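PDB 2YZQ: CBS domain-containing protein from Pyrococcus horikoshii, which is of unknown function but binds S-adenosylmethionine and, with its four CBS-type repeats, may serve as a sensor of that adenosyl ligand. Local coordinates for residues A[256-259]-A[263-266]; A[71-76]-A[80-85]. All blocks are in the same frame, centred on the assembly; numbering follows the deposited sequence.

Contact 1: A[256-259]-A[263-266]; sequences PVIR and DLIG
Val257 and Gly266 form a hydrogen-bonded antiparallel pair, Val257 N donating to Gly266 O over 2.8 Å from above that carbonyl's plane. One residue on, the register slips: Val257 O takes a straight bond from Ile265 N (2.9 Å, N-H...O 174°) and a weak one from Gly266 N, so Ile265 and Gly266 face Val257 in a classic beta bulge. Arg259 and Asp263 close the ladder with two backbone bonds. The short strand axes run 125° apart. These strands make the beta hairpin of a CBS domain, and Pro256 belongs to the S-adenosylmethionine pocket, its ring touching the ligand. Pro256 CB also meets Leu264 CD1 at 3.7 Å, and both side chains rest on Pro161 of strand 159-163. At the bulge, Ile265 CG1 lies 3.8 Å from Val257 CG1; the two side chains cross nearly at right angles. Near the turn, Arg259 and Asp263 run side by side. The Arg259 chain, bent at chi3 (70°), brings NE to 3.5 Å from Asp263 OD2, but the oxygen lies well out of the guanidinium plane, so charge alone makes this salt bridge. Ile265 CG2 packs 3.4 Å from Arg259 NE, on the same side of the guanidinium as Asp263 OD2.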
loop_
_atom_site.group_PDB
_atom_site.type_symbol
_atom_site.label_atom_id
_atom_site.label_comp_id
_atom_site.label_asym_id
_atom_site.label_seq_id
_atom_site.Cartn_x
_atom_site.Cartn_y
_atom_site.Cartn_z
ATOM N N PRO A 256 -0.265 -10.325 7.921
ATOM C CA PRO A 256 0.501 -11.565 7.791
ATOM C C PRO A 256 -0.514 -12.698 7.603
ATOM O O PRO A 256 -1.604 -12.661 8.175
ATOM C CB PRO A 256 1.205 -11.669 9.136
ATOM C CG PRO A 256 1.483 -10.236 9.475
ATOM C CD PRO A 256 0.188 -9.541 9.085
ATOM N N VAL A 257 -0.172 -13.688 6.786
ATOM C CA VAL A 257 -1.056 -14.827 6.566
ATOM C C VAL A 257 -0.497 -15.947 7.427
ATOM O O VAL A 257 0.690 -16.248 7.350
ATOM C CB VAL A 257 -1.044 -15.265 5.087
ATOM C CG1 VAL A 257 -1.915 -16.520 4.899
ATOM C CG2 VAL A 257 -1.553 -14.118 4.218
ATOM N N ILE A 258 -1.346 -16.550 8.251
ATOM C CA ILE A 258 -0.894 -17.614 9.139
ATOM C C ILE A 258 -1.772 -18.851 9.162
ATOM O O ILE A 258 -2.850 -18.900 8.566
ATOM C CB ILE A 258 -0.824 -17.129 10.603
ATOM C CG1 ILE A 258 -2.244 -16.881 11.130
ATOM C CG2 ILE A 258 0.007 -15.856 10.695
ATOM C CD1 ILE A 258 -2.339 -16.693 12.634
ATOM N N ARG A 259 -1.273 -19.848 9.885
ATOM C CA ARG A 259 -1.969 -21.100 10.130
ATOM C C ARG A 259 -1.755 -21.241 11.637
ATOM O O ARG A 259 -0.856 -20.604 12.191
ATOM C CB ARG A 259 -1.310 -22.267 9.386
ATOM C CG ARG A 259 0.031 -22.696 9.959
ATOM C CD ARG A 259 0.541 -23.981 9.325
ATOM N NE ARG A 259 0.949 -23.794 7.936
ATOM C CZ ARG A 259 1.520 -24.737 7.194
ATOM N NH1 ARG A 259 1.754 -25.938 7.705
ATOM N NH2 ARG A 259 1.860 -24.478 5.939
ATOM N N ASP A 263 1.824 -19.220 13.076
ATOM C CA ASP A 263 2.699 -19.868 12.099
ATOM C C ASP A 263 2.603 -19.094 10.792
ATOM O O ASP A 263 1.654 -19.258 10.028
ATOM C CB ASP A 263 2.255 -21.316 11.891
ATOM C CG ASP A 263 3.170 -22.091 10.956
ATOM O OD1 ASP A 263 4.088 -21.493 10.360
ATOM O OD2 ASP A 263 2.960 -23.314 10.816
ATOM N N LEU A 264 3.600 -18.251 10.553
ATOM C CA LEU A 264 3.647 -17.401 9.368
ATOM C C LEU A 264 3.904 -18.177 8.079
ATOM O O LEU A 264 4.910 -18.877 7.956
ATOM C CB LEU A 264 4.732 -16.340 9.555
ATOM C CG LEU A 264 4.832 -15.216 8.527
ATOM C CD1 LEU A 264 3.534 -14.414 8.530
ATOM C CD2 LEU A 264 6.016 -14.317 8.867
ATOM N N ILE A 265 3.003 -18.024 7.113
ATOM C CA ILE A 265 3.137 -18.715 5.833
ATOM C C ILE A 265 3.023 -17.777 4.638
ATOM O O ILE A 265 3.133 -18.207 3.490
ATOM C CB ILE A 265 2.080 -19.836 5.690
ATOM C CG1 ILE A 265 0.664 -19.247 5.708
ATOM C CG2 ILE A 265 2.257 -20.849 6.816
ATOM C CD1 ILE A 265 -0.442 -20.285 5.522
ATOM N N GLY A 266 2.814 -16.493 4.904
ATOM C CA GLY A 266 2.695 -15.543 3.813
ATOM C C GLY A 266 2.295 -14.156 4.268
ATOM O O GLY A 266 2.286 -13.857 5.460
#

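Contact 2: A[71-76]-A[80-85]; sequences PVVKEN and KKAAKL
The first strand and the helix of a beta-alpha-beta unit in a CBS domain pack here: strand 72-74 and helix 79-89, whose local axes run almost exactly antiparallel (177°) and come within 8.9 Å of each other. The chain turns back between them, and the helix lies over the sheet face that carries Val73. Leu85 bears most of the contact on the helix side. Its CG is anti to the carbonyl carbon (chi1 -75°), and the extended branch beyond it carries CD1 toward the strand, where this methyl touches two neighbours. One is Val73 CG1, at 3.4 Å from Leu85 CD1, tighter than usual for two carbons; the valine and leucine side chains run alongside each other, pointing opposite ways. The other is the backbone oxygen of Val72, also 3.4 Å from Leu85 CD1, an apolar methyl against a carbonyl. The Val72 side chain itself points away from the helix. Nearer the backbone of Leu85, its CB meets Pro71 CB at 3.9 Å, so the leucine spans from Pro71, just before the strand, to Val73. One helical turn earlier, Ala82 offers a small surface: Val73 CG1 lies 4.1 Å from Ala82 CA and 4.3 Å from Ala82 CB. Apart from the Val72 carbonyl, the touching groups are aliphatic, and the segments share no polar bonds. Backbone bonds from Pro71 and Val73 to Val95 tie this edge strand to strand 93-97, whose Val94 touches both side chains, while Val3 of helix 3-6 packs against Val73 and Ala82.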
loop_
_atom_site.group_PDB
_atom_site.type_symbol
_atom_site.label_atom_id
_atom_site.label_comp_id
_atom_site.label_asym_id
_atom_site.label_seq_id
_atom_site.Cartn_x
_atom_site.Cartn_y
_atom_site.Cartn_z
ATOM N N PRO A 71 1.192 5.940 -14.527
ATOM C CA PRO A 71 0.001 5.299 -15.091
ATOM C C PRO A 71 -1.198 6.244 -15.139
ATOM O O PRO A 71 -1.468 6.967 -14.178
ATOM C CB PRO A 71 -0.223 4.110 -14.158
ATOM C CG PRO A 71 0.296 4.610 -12.850
ATOM C CD PRO A 71 1.570 5.313 -13.249
ATOM N N VAL A 72 -1.903 6.239 -16.265
ATOM C CA VAL A 72 -3.072 7.095 -16.441
ATOM C C VAL A 72 -4.247 6.327 -17.030
ATOM O O VAL A 72 -4.068 5.392 -17.815
ATOM C CB VAL A 72 -2.763 8.294 -17.370
ATOM C CG1 VAL A 72 -1.648 9.137 -16.781
ATOM C CG2 VAL A 72 -2.384 7.796 -18.752
ATOM N N VAL A 73 -5.453 6.726 -16.641
ATOM C CA VAL A 73 -6.672 6.101 -17.139
ATOM C C VAL A 73 -7.731 7.186 -17.259
ATOM O O VAL A 73 -7.504 8.327 -16.856
ATOM C CB VAL A 73 -7.210 5.024 -16.168
ATOM C CG1 VAL A 73 -6.191 3.908 -16.002
ATOM C CG2 VAL A 73 -7.533 5.656 -14.816
ATOM N N LYS A 74 -8.874 6.822 -17.828
ATOM C CA LYS A 74 -9.998 7.739 -17.967
ATOM C C LYS A 74 -11.028 7.296 -16.932
ATOM O O LYS A 74 -11.041 6.129 -16.536
ATOM C CB LYS A 74 -10.576 7.669 -19.379
ATOM C CG LYS A 74 -9.647 8.253 -20.436
ATOM C CD LYS A 74 -10.295 8.276 -21.807
ATOM C CE LYS A 74 -9.403 8.987 -22.814
ATOM N NZ LYS A 74 -8.044 8.378 -22.872
ATOM N N GLU A 75 -11.889 8.212 -16.490
ATOM C CA GLU A 75 -12.868 7.864 -15.463
ATOM C C GLU A 75 -13.839 6.753 -15.837
ATOM O O GLU A 75 -14.369 6.080 -14.957
ATOM C CB GLU A 75 -13.660 9.104 -15.012
ATOM C CG GLU A 75 -14.688 9.622 -16.007
ATOM C CD GLU A 75 -15.671 10.595 -15.374
ATOM O OE1 GLU A 75 -16.461 11.219 -16.116
ATOM O OE2 GLU A 75 -15.662 10.731 -14.133
ATOM N N ASN A 76 -14.066 6.537 -17.129
ATOM C CA ASN A 76 -14.995 5.491 -17.532
ATOM C C ASN A 76 -14.323 4.147 -17.783
ATOM O O ASN A 76 -14.962 3.196 -18.238
ATOM C CB ASN A 76 -15.804 5.935 -18.754
ATOM C CG ASN A 76 -16.766 7.066 -18.427
ATOM O OD1 ASN A 76 -17.560 6.969 -17.490
ATOM N ND2 ASN A 76 -16.700 8.145 -19.200
ATOM N N LYS A 80 -10.462 -2.799 -13.373
ATOM C CA LYS A 80 -9.542 -3.838 -13.817
ATOM C C LYS A 80 -8.393 -3.215 -14.597
ATOM O O LYS A 80 -7.236 -3.580 -14.407
ATOM C CB LYS A 80 -10.264 -4.857 -14.702
ATOM C CG LYS A 80 -9.337 -5.906 -15.306
ATOM C CD LYS A 80 -10.099 -6.927 -16.134
ATOM C CE LYS A 80 -9.164 -7.997 -16.680
ATOM N NZ LYS A 80 -9.907 -9.057 -17.416
ATOM N N LYS A 81 -8.714 -2.272 -15.477
ATOM C CA LYS A 81 -7.686 -1.612 -16.274
ATOM C C LYS A 81 -6.707 -0.842 -15.393
ATOM O O LYS A 81 -5.498 -0.898 -15.605
ATOM C CB LYS A 81 -8.333 -0.665 -17.288
ATOM C CG LYS A 81 -7.340 0.039 -18.200
ATOM C CD LYS A 81 -8.050 0.839 -19.279
ATOM C CE LYS A 81 -7.054 1.591 -20.142
ATOM N NZ LYS A 81 -6.046 0.676 -20.746
ATOM N N ALA A 82 -7.232 -0.119 -14.405
ATOM C CA ALA A 82 -6.397 0.656 -13.498
ATOM C C ALA A 82 -5.535 -0.266 -12.640
ATOM O O ALA A 82 -4.369 0.027 -12.373
ATOM C CB ALA A 82 -7.269 1.543 -12.609
ATOM N N ALA A 83 -6.111 -1.385 -12.213
ATOM C CA ALA A 83 -5.370 -2.335 -11.391
ATOM C C ALA A 83 -4.202 -2.918 -12.187
ATOM O O ALA A 83 -3.095 -3.059 -11.663
ATOM C CB ALA A 83 -6.293 -3.454 -10.912
ATOM N N LYS A 84 -4.453 -3.249 -13.451
ATOM C CA LYS A 84 -3.419 -3.809 -14.318
ATOM C C LYS A 84 -2.247 -2.846 -14.474
ATOM O O LYS A 84 -1.089 -3.259 -14.482
ATOM C CB LYS A 84 -3.998 -4.134 -15.698
ATOM C CG LYS A 84 -4.872 -5.378 -15.735
ATOM C CD LYS A 84 -5.462 -5.604 -17.123
ATOM C CE LYS A 84 -4.378 -5.712 -18.187
ATOM N NZ LYS A 84 -3.434 -6.836 -17.924
ATOM N N LEU A 85 -2.547 -1.559 -14.602
ATOM C CA LEU A 85 -1.498 -0.560 -14.747
ATOM C C LEU A 85 -0.693 -0.428 -13.461
ATOM O O LEU A 85 0.530 -0.300 -13.497
ATOM C CB LEU A 85 -2.100 0.795 -15.131
ATOM C CG LEU A 85 -2.577 0.917 -16.582
ATOM C CD1 LEU A 85 -3.330 2.224 -16.779
ATOM C CD2 LEU A 85 -1.380 0.845 -17.511
#

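Contact 2 closes within the second CBS range before contact 1 opens in the fourth; their centres lie 31 Å apart and their nearest atoms about 19 Å. Contact 1 uses strands 254-259 and 263-269, contact 2 strand 72-74 and helix 79-89. Contact 1 joins two strands through main-chain bonds and runs from a buried end at the ligand pocket to a charged pair at the surface near its turn. Contact 2 joins helix to strand and relies mainly on aliphatic side chains, with most of its touching residues buried. A proline sits at the buried start of the first segment in both, yet Pro256 touches S-adenosylmethionine, whereas contact 2 lies away from the S-adenosylmethionine site.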